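PDB 7BOP: alpha-1,2-mannosyltransferase (Ktr4), putative, which belongs to the fungal mannosyltransferase family of GT-A type glycosyltransferases and holds guanosine-5'-diphosphate and a manganese ion in one site. Local coordinates for residues 64-68 / 97-101; 69-75 / 100-106; 87-91 / 118-122; 295-299 / 319-323. All blocks are in the same frame, centred on the assembly; numbering follows the deposited sequence.

Contact 1 of 4, residues 64-68 / 97-101; sequences SARTN and KFNYP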
loop_
_atom_site.group_PDB
_atom_site.type_symbol
_atom_site.label_atom_id
_atom_site.label_comp_id
_atom_site.label_asym_id
_atom_site.label_seq_id
_atom_site.Cartn_x
_atom_site.Cartn_y
_atom_site.Cartn_z
ATOM N N SER A 64 -2.353 -18.878 21.068
ATOM C CA SER A 64 -1.576 -17.650 20.989
ATOM C C SER A 64 -2.464 -16.428 21.027
ATOM O O SER A 64 -3.675 -16.509 20.838
ATOM C CB SER A 64 -0.727 -17.603 19.707
ATOM O OG SER A 64 -1.486 -17.192 18.581
ATOM N N ALA A 65 -1.825 -15.287 21.229
ATOM C CA ALA A 65 -2.498 -14.000 21.229
ATOM C C ALA A 65 -2.710 -13.422 19.811
ATOM O O ALA A 65 -3.183 -12.292 19.680
ATOM C CB ALA A 65 -1.712 -13.021 22.095
ATOM N N ARG A 66 -2.386 -14.181 18.766
ATOM C CA ARG A 66 -2.522 -13.696 17.393
ATOM C C ARG A 66 -3.974 -13.629 16.959
ATOM O O ARG A 66 -4.751 -14.557 17.195
ATOM C CB ARG A 66 -1.738 -14.578 16.421
ATOM C CG ARG A 66 -0.235 -14.443 16.561
ATOM C CD ARG A 66 0.473 -15.257 15.501
ATOM N NE ARG A 66 0.481 -16.687 15.822
ATOM C CZ ARG A 66 1.307 -17.279 16.687
ATOM N NH1 ARG A 66 2.219 -16.582 17.369
ATOM N NH2 ARG A 66 1.215 -18.594 16.886
ATOM N N THR A 67 -4.343 -12.525 16.316
ATOM C CA THR A 67 -5.647 -12.437 15.669
ATOM C C THR A 67 -5.541 -13.057 14.273
ATOM O O THR A 67 -4.491 -13.586 13.916
ATOM C CB THR A 67 -6.194 -10.994 15.678
ATOM O OG1 THR A 67 -7.574 -11.020 15.293
ATOM C CG2 THR A 67 -5.392 -10.068 14.733
ATOM N N ASN A 68 -6.625 -13.030 13.501
ATOM C CA ASN A 68 -6.645 -13.660 12.173
ATOM C C ASN A 68 -6.073 -12.718 11.096
ATOM O O ASN A 68 -6.803 -12.063 10.335
ATOM C CB ASN A 68 -8.024 -14.211 11.797
ATOM C CG ASN A 68 -9.124 -13.177 11.848
ATOM O OD1 ASN A 68 -9.069 -12.225 12.624
ATOM N ND2 ASN A 68 -10.154 -13.371 11.026
ATOM N N LYS A 97 9.071 -11.646 17.316
ATOM C CA LYS A 97 8.376 -11.592 18.599
ATOM C C LYS A 97 6.912 -12.029 18.511
ATOM O O LYS A 97 6.373 -12.604 19.455
ATOM C CB LYS A 97 8.450 -10.174 19.173
ATOM C CG LYS A 97 9.868 -9.653 19.357
ATOM C CD LYS A 97 9.891 -8.151 19.604
ATOM C CE LYS A 97 9.533 -7.351 18.347
ATOM N NZ LYS A 97 10.237 -6.046 18.315
ATOM N N PHE A 98 6.252 -11.727 17.397
ATOM C CA PHE A 98 4.814 -11.969 17.273
ATOM C C PHE A 98 4.465 -13.207 16.451
ATOM O O PHE A 98 3.419 -13.816 16.677
ATOM C CB PHE A 98 4.137 -10.692 16.751
ATOM C CG PHE A 98 4.250 -9.548 17.708
ATOM C CD1 PHE A 98 3.485 -9.526 18.863
ATOM C CD2 PHE A 98 5.161 -8.517 17.491
ATOM C CE1 PHE A 98 3.591 -8.494 19.770
ATOM C CE2 PHE A 98 5.276 -7.482 18.398
ATOM C CZ PHE A 98 4.489 -7.466 19.538
ATOM N N ASN A 99 5.336 -13.573 15.508
ATOM C CA ASN A 99 5.235 -14.824 14.757
ATOM C C ASN A 99 3.925 -15.016 13.997
ATOM O O ASN A 99 3.317 -16.092 14.032
ATOM C CB ASN A 99 5.516 -16.014 15.683
ATOM C CG ASN A 99 6.898 -15.950 16.272
ATOM O OD1 ASN A 99 7.883 -16.080 15.556
ATOM N ND2 ASN A 99 6.984 -15.722 17.567
ATOM N N TYR A 100 3.487 -13.956 13.316
ATOM C CA TYR A 100 2.375 -14.067 12.387
ATOM C C TYR A 100 2.836 -14.826 11.129
ATOM O O TYR A 100 4.014 -14.759 10.752
ATOM C CB TYR A 100 1.807 -12.675 12.047
ATOM C CG TYR A 100 0.833 -12.164 13.065
ATOM C CD1 TYR A 100 -0.521 -12.474 12.962
ATOM C CD2 TYR A 100 1.251 -11.384 14.147
ATOM C CE1 TYR A 100 -1.431 -12.015 13.892
ATOM C CE2 TYR A 100 0.344 -10.926 15.088
ATOM C CZ TYR A 100 -0.998 -11.239 14.951
ATOM O OH TYR A 100 -1.905 -10.786 15.859
ATOM N N PRO A 101 1.924 -15.568 10.488
ATOM C CA PRO A 101 2.312 -16.341 9.305
ATOM C C PRO A 101 2.586 -15.476 8.070
ATOM O O PRO A 101 2.046 -14.363 7.957
ATOM C CB PRO A 101 1.094 -17.215 9.049
ATOM C CG PRO A 101 -0.048 -16.416 9.566
ATOM C CD PRO A 101 0.471 -15.643 10.739
#

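Contact 2 of 4, residues 69-75 / 100-106; sequences AALISLV and YPWIFFN. With GDP (guanosine-5'-diphosphate), chain H.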
loop_
_atom_site.group_PDB
_atom_site.type_symbol
_atom_site.label_atom_id
_atom_site.label_comp_id
_atom_site.label_asym_id
_atom_site.label_seq_id
_atom_site.Cartn_x
_atom_site.Cartn_y
_atom_site.Cartn_z
ATOM N N ALA A 69 -4.748 -12.689 11.050
ATOM C CA ALA A 69 -4.001 -11.791 10.177
ATOM C C ALA A 69 -2.775 -12.500 9.626
ATOM O O ALA A 69 -2.308 -13.489 10.205
ATOM C CB ALA A 69 -3.605 -10.534 10.941
ATOM N N ALA A 70 -2.274 -12.013 8.494
ATOM C CA ALA A 70 -1.103 -12.580 7.860
ATOM C C ALA A 70 -0.243 -11.499 7.216
ATOM O O ALA A 70 -0.746 -10.457 6.790
ATOM C CB ALA A 70 -1.516 -13.592 6.809
ATOM N N LEU A 71 1.052 -11.772 7.161
ATOM C CA LEU A 71 1.975 -11.057 6.297
ATOM C C LEU A 71 1.785 -11.667 4.921
ATOM O O LEU A 71 1.788 -12.902 4.801
ATOM C CB LEU A 71 3.415 -11.269 6.773
ATOM C CG LEU A 71 3.684 -10.790 8.204
ATOM C CD1 LEU A 71 4.983 -11.357 8.747
ATOM C CD2 LEU A 71 3.668 -9.269 8.287
ATOM N N ILE A 72 1.585 -10.833 3.894
ATOM C CA ILE A 72 1.359 -11.332 2.530
ATOM C C ILE A 72 2.291 -10.671 1.540
ATOM O O ILE A 72 2.734 -9.525 1.742
ATOM C CB ILE A 72 -0.113 -11.203 2.056
ATOM C CG1 ILE A 72 -0.533 -9.742 1.819
ATOM C CG2 ILE A 72 -1.063 -11.884 3.045
ATOM C CD1 ILE A 72 -1.919 -9.621 1.217
ATOM N N SER A 73 2.602 -11.392 0.469
ATOM C CA SER A 73 3.494 -10.857 -0.550
ATOM C C SER A 73 3.231 -11.509 -1.897
ATOM O O SER A 73 3.275 -12.736 -2.006
ATOM C CB SER A 73 4.956 -11.034 -0.135
ATOM O OG SER A 73 5.841 -10.403 -1.049
ATOM N N LEU A 74 2.910 -10.684 -2.896
ATOM C CA LEU A 74 2.923 -11.098 -4.296
ATOM C C LEU A 74 4.351 -10.949 -4.773
ATOM O O LEU A 74 4.906 -9.853 -4.739
ATOM C CB LEU A 74 1.995 -10.230 -5.146
ATOM C CG LEU A 74 1.857 -10.661 -6.617
ATOM C CD1 LEU A 74 1.013 -11.923 -6.761
ATOM C CD2 LEU A 74 1.268 -9.528 -7.447
ATOM N N VAL A 75 4.962 -12.052 -5.195
ATOM C CA VAL A 75 6.394 -12.063 -5.469
ATOM C C VAL A 75 6.752 -13.181 -6.456
ATOM O O VAL A 75 6.051 -14.206 -6.540
ATOM C CB VAL A 75 7.199 -12.151 -4.140
ATOM C CG1 VAL A 75 6.876 -13.421 -3.348
ATOM C CG2 VAL A 75 8.694 -12.037 -4.374
ATOM N N TYR A 100 3.487 -13.956 13.316
ATOM C CA TYR A 100 2.375 -14.067 12.387
ATOM C C TYR A 100 2.836 -14.826 11.129
ATOM O O TYR A 100 4.014 -14.759 10.752
ATOM C CB TYR A 100 1.807 -12.675 12.047
ATOM C CG TYR A 100 0.833 -12.164 13.065
ATOM C CD1 TYR A 100 -0.521 -12.474 12.962
ATOM C CD2 TYR A 100 1.251 -11.384 14.147
ATOM C CE1 TYR A 100 -1.431 -12.015 13.892
ATOM C CE2 TYR A 100 0.344 -10.926 15.088
ATOM C CZ TYR A 100 -0.998 -11.239 14.951
ATOM O OH TYR A 100 -1.905 -10.786 15.859
ATOM N N PRO A 101 1.924 -15.568 10.488
ATOM C CA PRO A 101 2.312 -16.341 9.305
ATOM C C PRO A 101 2.586 -15.476 8.070
ATOM O O PRO A 101 2.046 -14.363 7.957
ATOM C CB PRO A 101 1.094 -17.215 9.049
ATOM C CG PRO A 101 -0.048 -16.416 9.566
ATOM C CD PRO A 101 0.471 -15.643 10.739
ATOM N N TRP A 102 3.433 -16.002 7.179
ATOM C CA TRP A 102 3.681 -15.425 5.860
ATOM C C TRP A 102 2.910 -16.215 4.811
ATOM O O TRP A 102 2.983 -17.459 4.781
ATOM C CB TRP A 102 5.158 -15.483 5.492
ATOM C CG TRP A 102 6.071 -14.605 6.253
ATOM C CD1 TRP A 102 6.624 -14.859 7.480
ATOM C CD2 TRP A 102 6.602 -13.345 5.825
ATOM N NE1 TRP A 102 7.454 -13.832 7.840
ATOM C CE2 TRP A 102 7.460 -12.887 6.845
ATOM C CE3 TRP A 102 6.426 -12.555 4.683
ATOM C CZ2 TRP A 102 8.145 -11.666 6.760
ATOM C CZ3 TRP A 102 7.108 -11.344 4.594
ATOM C CH2 TRP A 102 7.954 -10.911 5.627
ATOM N N ILE A 103 2.173 -15.504 3.952
ATOM C CA ILE A 103 1.498 -16.105 2.809
ATOM C C ILE A 103 2.028 -15.449 1.534
ATOM O O ILE A 103 1.828 -14.241 1.301
ATOM C CB ILE A 103 -0.036 -15.984 2.909
ATOM C CG1 ILE A 103 -0.525 -16.467 4.278
ATOM C CG2 ILE A 103 -0.711 -16.801 1.820
ATOM C CD1 ILE A 103 -2.007 -16.324 4.513
ATOM N N PHE A 104 2.712 -16.252 0.716
ATOM C CA PHE A 104 3.283 -15.804 -0.546
ATOM C C PHE A 104 2.363 -16.156 -1.708
ATOM O O PHE A 104 1.773 -17.248 -1.737
ATOM C CB PHE A 104 4.664 -16.421 -0.738
ATOM C CG PHE A 104 5.612 -16.105 0.379
ATOM C CD1 PHE A 104 6.182 -14.843 0.480
ATOM C CD2 PHE A 104 5.924 -17.057 1.348
ATOM C CE1 PHE A 104 7.041 -14.530 1.516
ATOM C CE2 PHE A 104 6.793 -16.753 2.386
ATOM C CZ PHE A 104 7.361 -15.489 2.469
ATOM N N PHE A 105 2.226 -15.216 -2.644
ATOM C CA PHE A 105 1.381 -15.369 -3.830
ATOM C C PHE A 105 2.197 -15.192 -5.091
ATOM O O PHE A 105 3.119 -14.380 -5.138
ATOM C CB PHE A 105 0.254 -14.343 -3.820
ATOM C CG PHE A 105 -0.720 -14.535 -2.694
ATOM C CD1 PHE A 105 -1.820 -15.373 -2.852
ATOM C CD2 PHE A 105 -0.540 -13.887 -1.483
ATOM C CE1 PHE A 105 -2.725 -15.546 -1.820
ATOM C CE2 PHE A 105 -1.442 -14.066 -0.442
ATOM C CZ PHE A 105 -2.540 -14.889 -0.612
ATOM N N ASN A 106 1.837 -15.947 -6.125
ATOM C CA ASN A 106 2.526 -15.886 -7.404
ATOM C C ASN A 106 1.590 -16.450 -8.475
ATOM O O ASN A 106 0.832 -17.384 -8.214
ATOM C CB ASN A 106 3.856 -16.656 -7.302
ATOM C CG ASN A 106 4.753 -16.492 -8.522
ATOM O OD1 ASN A 106 4.392 -15.848 -9.505
ATOM N ND2 ASN A 106 5.937 -17.091 -8.458
HETATM P PB GDP H . 7.047 -1.327 -8.243
HETATM O O1B GDP H . 8.307 -0.980 -8.983
HETATM O O2B GDP H . 7.241 -1.551 -6.734
HETATM O O3B GDP H . 5.834 -0.479 -8.574
HETATM O O3A GDP H . 6.698 -2.773 -8.901
HETATM P PA GDP H . 7.305 -4.203 -8.432
HETATM O O1A GDP H . 8.045 -4.844 -9.581
HETATM O O2A GDP H . 7.971 -4.021 -7.049
HETATM O "O5'" GDP H . 5.898 -4.975 -8.312
HETATM C "C5'" GDP H . 5.015 -4.738 -7.215
HETATM C "C4'" GDP H . 4.813 -6.025 -6.418
HETATM O "O4'" GDP H . 4.190 -7.003 -7.256
HETATM C "C3'" GDP H . 6.102 -6.681 -5.943
HETATM O "O3'" GDP H . 5.809 -7.363 -4.713
HETATM C "C2'" GDP H . 6.472 -7.648 -7.057
HETATM O "O2'" GDP H . 7.226 -8.760 -6.576
HETATM C "C1'" GDP H . 5.097 -8.064 -7.568
HETATM N N9 GDP H . 4.943 -8.356 -9.014
HETATM C C8 GDP H . 4.955 -7.495 -10.071
HETATM N N7 GDP H . 4.716 -8.165 -11.224
HETATM C C5 GDP H . 4.537 -9.464 -10.914
HETATM C C6 GDP H . 4.249 -10.718 -11.644
HETATM O O6 GDP H . 4.123 -10.682 -12.879
HETATM N N1 GDP H . 4.129 -11.867 -10.947
HETATM C C2 GDP H . 4.256 -11.905 -9.595
HETATM N N2 GDP H . 4.135 -13.079 -8.925
HETATM N N3 GDP H . 4.531 -10.793 -8.868
HETATM C C4 GDP H . 4.671 -9.580 -9.460
#

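Contact 3 of 4, residues 87-91 / 118-122; sequences MKDLE and TQAET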
loop_
_atom_site.group_PDB
_atom_site.type_symbol
_atom_site.label_atom_id
_atom_site.label_comp_id
_atom_site.label_asym_id
_atom_site.label_seq_id
_atom_site.Cartn_x
_atom_site.Cartn_y
_atom_site.Cartn_z
ATOM N N MET A 87 12.493 -9.998 4.490
ATOM C CA MET A 87 12.059 -10.875 5.580
ATOM C C MET A 87 12.950 -10.719 6.810
ATOM O O MET A 87 12.446 -10.627 7.924
ATOM C CB MET A 87 12.062 -12.330 5.124
ATOM C CG MET A 87 10.970 -12.692 4.143
ATOM S SD MET A 87 10.912 -14.474 3.817
ATOM C CE MET A 87 10.253 -15.081 5.364
ATOM N N LYS A 88 14.271 -10.664 6.603
ATOM C CA LYS A 88 15.216 -10.477 7.710
ATOM C C LYS A 88 14.912 -9.205 8.500
ATOM O O LYS A 88 14.934 -9.218 9.726
ATOM C CB LYS A 88 16.668 -10.439 7.221
ATOM C CG LYS A 88 17.229 -11.806 6.854
ATOM C CD LYS A 88 18.646 -11.680 6.302
ATOM C CE LYS A 88 19.215 -13.030 5.883
ATOM N NZ LYS A 88 19.384 -13.943 7.047
ATOM N N ASP A 89 14.622 -8.119 7.789
ATOM C CA ASP A 89 14.302 -6.845 8.441
ATOM C C ASP A 89 12.986 -6.922 9.196
ATOM O O ASP A 89 12.898 -6.472 10.341
ATOM C CB ASP A 89 14.214 -5.701 7.417
ATOM C CG ASP A 89 15.576 -5.127 7.016
ATOM O OD1 ASP A 89 16.641 -5.610 7.458
ATOM O OD2 ASP A 89 15.561 -4.133 6.263
ATOM N N LEU A 90 11.954 -7.455 8.548
ATOM C CA LEU A 90 10.631 -7.491 9.169
ATOM C C LEU A 90 10.609 -8.435 10.373
ATOM O O LEU A 90 10.033 -8.118 11.425
ATOM C CB LEU A 90 9.538 -7.831 8.150
ATOM C CG LEU A 90 8.092 -7.659 8.644
ATOM C CD1 LEU A 90 7.902 -6.379 9.444
ATOM C CD2 LEU A 90 7.137 -7.688 7.470
ATOM N N GLU A 91 11.291 -9.569 10.232
ATOM C CA GLU A 91 11.460 -10.503 11.347
ATOM C C GLU A 91 12.243 -9.887 12.515
ATOM O O GLU A 91 11.776 -9.917 13.657
ATOM C CB GLU A 91 12.122 -11.797 10.850
ATOM C CG GLU A 91 11.186 -12.658 10.003
ATOM C CD GLU A 91 10.165 -13.425 10.836
ATOM O OE1 GLU A 91 10.461 -13.695 12.015
ATOM O OE2 GLU A 91 9.060 -13.748 10.329
ATOM N N THR A 118 12.752 -19.206 2.192
ATOM C CA THR A 118 11.802 -18.345 2.915
ATOM C C THR A 118 11.447 -18.878 4.310
ATOM O O THR A 118 11.513 -18.135 5.295
ATOM C CB THR A 118 10.516 -18.081 2.095
ATOM O OG1 THR A 118 9.926 -19.314 1.655
ATOM C CG2 THR A 118 10.826 -17.207 0.891
ATOM N N GLN A 119 11.110 -20.163 4.410
ATOM C CA GLN A 119 10.782 -20.776 5.708
ATOM C C GLN A 119 11.970 -20.747 6.680
ATOM O O GLN A 119 11.775 -20.645 7.886
ATOM C CB GLN A 119 10.237 -22.209 5.517
ATOM C CG GLN A 119 9.752 -22.907 6.784
ATOM C CD GLN A 119 8.569 -22.220 7.454
ATOM O OE1 GLN A 119 7.421 -22.436 7.078
ATOM N NE2 GLN A 119 8.846 -21.412 8.477
ATOM N N ALA A 120 13.194 -20.780 6.150
ATOM C CA ALA A 120 14.413 -20.649 6.958
ATOM C C ALA A 120 14.584 -19.291 7.662
ATOM O O ALA A 120 15.341 -19.191 8.623
ATOM C CB ALA A 120 15.643 -20.946 6.101
ATOM N N GLU A 121 13.887 -18.256 7.199
ATOM C CA GLU A 121 14.012 -16.917 7.770
ATOM C C GLU A 121 12.972 -16.569 8.833
ATOM O O GLU A 121 12.955 -15.437 9.322
ATOM C CB GLU A 121 13.944 -15.881 6.641
ATOM C CG GLU A 121 15.072 -15.985 5.628
ATOM C CD GLU A 121 16.457 -15.811 6.226
ATOM O OE1 GLU A 121 16.596 -15.188 7.299
ATOM O OE2 GLU A 121 17.428 -16.283 5.610
ATOM N N THR A 122 12.103 -17.510 9.190
ATOM C CA THR A 122 11.033 -17.224 10.140
ATOM C C THR A 122 10.693 -18.472 10.938
ATOM O O THR A 122 10.824 -19.589 10.432
ATOM C CB THR A 122 9.772 -16.684 9.420
ATOM O OG1 THR A 122 8.753 -16.375 10.371
ATOM C CG2 THR A 122 9.204 -17.680 8.429
#

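Contact 4 of 4, residues 295-299 / 319-323; sequences QYDAY and VHSIG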
loop_
_atom_site.group_PDB
_atom_site.type_symbol
_atom_site.label_atom_id
_atom_site.label_comp_id
_atom_site.label_asym_id
_atom_site.label_seq_id
_atom_site.Cartn_x
_atom_site.Cartn_y
_atom_site.Cartn_z
ATOM N N GLN A 295 -19.255 -1.385 -1.127
ATOM C CA GLN A 295 -18.876 -0.118 -1.744
ATOM C C GLN A 295 -17.572 -0.262 -2.520
ATOM O O GLN A 295 -17.542 -0.030 -3.736
ATOM C CB GLN A 295 -18.760 0.995 -0.703
ATOM C CG GLN A 295 -20.088 1.420 -0.085
ATOM C CD GLN A 295 -20.567 0.511 1.038
ATOM O OE1 GLN A 295 -19.828 -0.341 1.541
ATOM N NE2 GLN A 295 -21.833 0.671 1.415
ATOM N N TYR A 296 -16.506 -0.666 -1.833
ATOM C CA TYR A 296 -15.209 -0.784 -2.492
ATOM C C TYR A 296 -15.247 -1.787 -3.635
ATOM O O TYR A 296 -14.720 -1.518 -4.721
ATOM C CB TYR A 296 -14.061 -1.142 -1.540
ATOM C CG TYR A 296 -12.768 -1.209 -2.322
ATOM C CD1 TYR A 296 -12.363 -2.400 -2.925
ATOM C CD2 TYR A 296 -12.007 -0.059 -2.549
ATOM C CE1 TYR A 296 -11.222 -2.461 -3.704
ATOM C CE2 TYR A 296 -10.853 -0.111 -3.320
ATOM C CZ TYR A 296 -10.467 -1.315 -3.887
ATOM O OH TYR A 296 -9.343 -1.386 -4.660
ATOM N N ASP A 297 -15.825 -2.957 -3.398
ATOM C CA ASP A 297 -15.798 -3.979 -4.423
ATOM C C ASP A 297 -16.627 -3.591 -5.647
ATOM O O ASP A 297 -16.250 -3.932 -6.758
ATOM C CB ASP A 297 -16.245 -5.333 -3.887
ATOM C CG ASP A 297 -15.816 -6.468 -4.779
ATOM O OD1 ASP A 297 -14.635 -6.521 -5.195
ATOM O OD2 ASP A 297 -16.669 -7.315 -5.074
ATOM N N ALA A 298 -17.745 -2.892 -5.449
ATOM C CA ALA A 298 -18.513 -2.347 -6.582
ATOM C C ALA A 298 -17.670 -1.332 -7.370
ATOM O O ALA A 298 -17.703 -1.319 -8.601
ATOM C CB ALA A 298 -19.808 -1.705 -6.107
ATOM N N TYR A 299 -16.914 -0.503 -6.649
ATOM C CA TYR A 299 -15.976 0.447 -7.261
ATOM C C TYR A 299 -14.942 -0.286 -8.098
ATOM O O TYR A 299 -14.718 0.067 -9.265
ATOM C CB TYR A 299 -15.310 1.313 -6.185
ATOM C CG TYR A 299 -14.270 2.290 -6.698
ATOM C CD1 TYR A 299 -14.603 3.253 -7.652
ATOM C CD2 TYR A 299 -12.958 2.275 -6.210
ATOM C CE1 TYR A 299 -13.657 4.158 -8.116
ATOM C CE2 TYR A 299 -12.008 3.185 -6.670
ATOM C CZ TYR A 299 -12.361 4.121 -7.618
ATOM O OH TYR A 299 -11.425 5.031 -8.084
ATOM N N VAL A 319 -5.975 3.558 -6.777
ATOM C CA VAL A 319 -7.281 2.897 -6.664
ATOM C C VAL A 319 -7.670 2.606 -5.200
ATOM O O VAL A 319 -8.792 2.921 -4.778
ATOM C CB VAL A 319 -7.354 1.632 -7.558
ATOM C CG1 VAL A 319 -8.628 0.835 -7.289
ATOM C CG2 VAL A 319 -7.283 2.026 -9.034
ATOM N N HIS A 320 -6.759 2.025 -4.427
ATOM C CA HIS A 320 -6.966 1.895 -2.969
ATOM C C HIS A 320 -7.213 3.231 -2.292
ATOM O O HIS A 320 -8.135 3.362 -1.472
ATOM C CB HIS A 320 -5.765 1.214 -2.309
ATOM C CG HIS A 320 -5.684 -0.253 -2.585
ATOM N ND1 HIS A 320 -4.740 -1.065 -2.000
ATOM C CD2 HIS A 320 -6.440 -1.059 -3.369
ATOM C CE1 HIS A 320 -4.901 -2.304 -2.425
ATOM N NE2 HIS A 320 -5.926 -2.329 -3.260
ATOM N N SER A 321 -6.384 4.223 -2.633
ATOM C CA SER A 321 -6.453 5.532 -1.995
ATOM C C SER A 321 -7.768 6.236 -2.258
ATOM O O SER A 321 -8.357 6.819 -1.340
ATOM C CB SER A 321 -5.290 6.412 -2.454
ATOM O OG SER A 321 -4.051 5.788 -2.160
ATOM N N ILE A 322 -8.227 6.189 -3.506
ATOM C CA ILE A 322 -9.526 6.767 -3.859
ATOM C C ILE A 322 -10.656 5.992 -3.156
ATOM O O ILE A 322 -11.570 6.595 -2.594
ATOM C CB ILE A 322 -9.739 6.798 -5.383
ATOM C CG1 ILE A 322 -8.823 7.855 -6.026
ATOM C CG2 ILE A 322 -11.182 7.109 -5.721
ATOM C CD1 ILE A 322 -8.641 7.686 -7.515
ATOM N N GLY A 323 -10.590 4.666 -3.195
ATOM C CA GLY A 323 -11.598 3.841 -2.524
ATOM C C GLY A 323 -11.721 4.137 -1.039
ATOM O O GLY A 323 -12.832 4.297 -0.522
#

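Contact 1 of 4, residues 64-68 / 97-101
R66 and Y100 lie against each other as they run in opposite directions, the arginine chain passing over one face of the phenol ring. The methylene CG of R66 sits 3.7 Å from the centroid of the Y100 ring and only 14° off its normal, a CH-pi contact, while R66 CB rests 3.6 Å from Y100 CE1 at the hydroxyl end. The chain then bends at chi3 (-77°), which turns the guanidinium to stand 80° from the ring plane and brings it to the end of helix 80-98. There R66 NH1 donates to F98 O at 3.1 Å, with the acceptor tilted somewhat out of the guanidinium plane. N99 O lies over one guanidinium face and S64 OG over the opposite one, neither bonded to the guanidinium and both offset toward its rim. R66 NH2 reaches A58 O, which further limits rotation of the group.

The hydroxyl of the tyrosine, Y100 OH, accepts from T67 N at 3.0 Å and is also bonded to D206 OD2. T67 CG2 packs 3.7 Å from Y100 OH, and T67 OG1 is taken up by E212. The loop is shaped by an ST turn in which S64 OG accepts from R66 N at 3.1 Å. N99, with positive phi, ends the helix just after F98. The arrangement is that of a helix C-terminus whose last carbonyl, F98 O, receives an arginine, where the loop leading into strand 69-74 packs on the end of helix 80-98, at the start of a beta-alpha-beta unit of a GT-A, Rossmann-like fold.

Contact 2 of 4, residues 69-75 / 100-106
The parallel pair at the heart of a beta-alpha-beta unit, strands 69-74 and 102-106 linked by helix 80-98, forms part of the Rossmann-like sheet of this GT-A fold and carries one edge of the guanosine-5'-diphosphate pocket. The N atoms of L71, S73 and V75 donate to O of P101, I103 and F105 respectively; the return bonds, I103 N to L71 O and F105 N to S73 O, are both 2.8 Å long.

On the face bearing L71, S73, W102 and F104, L71 CD1 lies over the indole of W102, 3.7 Å from the centroid of its five-membered ring. With CG beside the backbone N (chi1 -60°), L71 reaches across to this neighbouring strand; the indole NE1 is bonded to E91 of helix 80-98. F104 CD1 meets S73 CB obliquely and also packs against V75 CG1. S73 OG turns to V193 O on the other side.

The face of I72, L74, I103 and F105 is apolar. A70 CB touches I103 CD1 at 3.6 Å, and I72 CB comes to the edge of the F105 ring, its nearest atom there being CE2 at 4.0 Å.

At the C-terminal ends the strands meet the nucleotide. L74 CG packs 3.5 Å from N3 of the guanine, and L74 O accepts from the ribose O3' at 2.6 Å. The guanine amino group N2 bonds weakly to V75 O and more firmly to N106 OD1, 2.8 Å away.

Contact 3 of 4, residues 87-91 / 118-122
T118 of helix 112-119 meets M87 of helix 80-98 through both its side chain and its carbonyl. The thioether bends at chi3 (72°), placing M87 CE 3.3 Å from T118 O, while M87 SD lies 4.0 Å from T118 CG2. The hydroxyl of T118 turns elsewhere, to F114 O and Y128 OH.

From Q119 to T122 the chain makes a type I beta turn, which brings E121 and T122 round to face the helix. E121 CB gives M87 CE a further apolar neighbour at 4.0 Å. The E121 side chain, bent at chi2, carries the carboxylate to K88, whose NZ forms a salt bridge with E121 OE1 at 3.1 Å; the lysine comes on the syn side but 28° out of the carboxylate plane. A second, weak bond runs from K88 NZ to E121 OE2. The carbonyl O of E121 rests 3.4 Å from E91 CG.

T122 closes the contact. T122 OG1 donates to E91 OE2 at 2.6 Å, approaching from well above the carboxylate plane, 55° out of it. With N95 ND2 and the indole of W102, three donors grip this one buried oxygen, which would probably favour the charged carboxylate. T122 OG1 in turn accepts from A124 N.

The arrangement joins helix 80-98 to helix 112-119 and the turn from Q119 to T122, on the sheet face of the Rossmann-like GT-A fold that bears W102 and F104.

Contact 4 of 4, residues 295-299 / 319-323
Two tyrosine rings of segment 295-299 present their edges to the backbone of 319-323. The ring of Y296 has G323 CA in its plane at the edge, 3.9 Å from CD2, with V319 O also close to that plane. Y299 meets the same V319 O at its own edge, in plane, 3.7 Å from CE2. The hydroxyl of Y296 in turn lies at the edge of the H320 imidazole, 3.2 Å from CD2, whereas the imidazole carbon approaches the phenol ring obliquely. F291 meets the Y296 ring edge-to-face and also touches H320.

Both tyrosines have chi1 near 180° (-179° in Y296, 177° in Y299), which extends their rings across toward the other helix. There V319 CG1 touches both, 3.5 Å from Y296 OH and 4.2 Å from Y299 CE2. The axes of the two segments, on helices 294-306 and 316-327 of the GT-A domain, are inclined at 135° and come within 10.6 Å. G323 lacks a side chain exactly where the Y296 ring edge arrives, which lets the aromatic side chain settle against the backbone.

No hydrogen bond crosses between the segments, and the polar ends are met by other parts of the fold. Y296 OH bonds to S175 O, and H320 is held at both nitrogens, ND1 by E284 OE1 and NE2 by N174 O. Y299 OH bonds to T238 OG1, while I322 CG2 packs 3.2 Å from that same tyrosine oxygen.

Overall arrangement
Contacts 1, 2 and 3 gather round one beta-alpha-beta unit, strand 69-74, helix 80-98 and strand 102-106. Contact 1 closes its outer end and shares Y100 and P101 with contact 2, their centres about 14 Å apart; contact 2 runs on to the nucleotide. Contact 3, centred about 12 Å from contact 2, packs helix 80-98 against helix 112-119, and W102 and E91 join the two contacts. Its segments alternate with theirs along the chain. Contact 4 follows later and joins two helices across the chain's centre from contact 3, about 32 Å from it and about 22 Å from contact 2 between centres. The strand ends at the nucleotide pocket thus form one end of this unit, contact 1 the other.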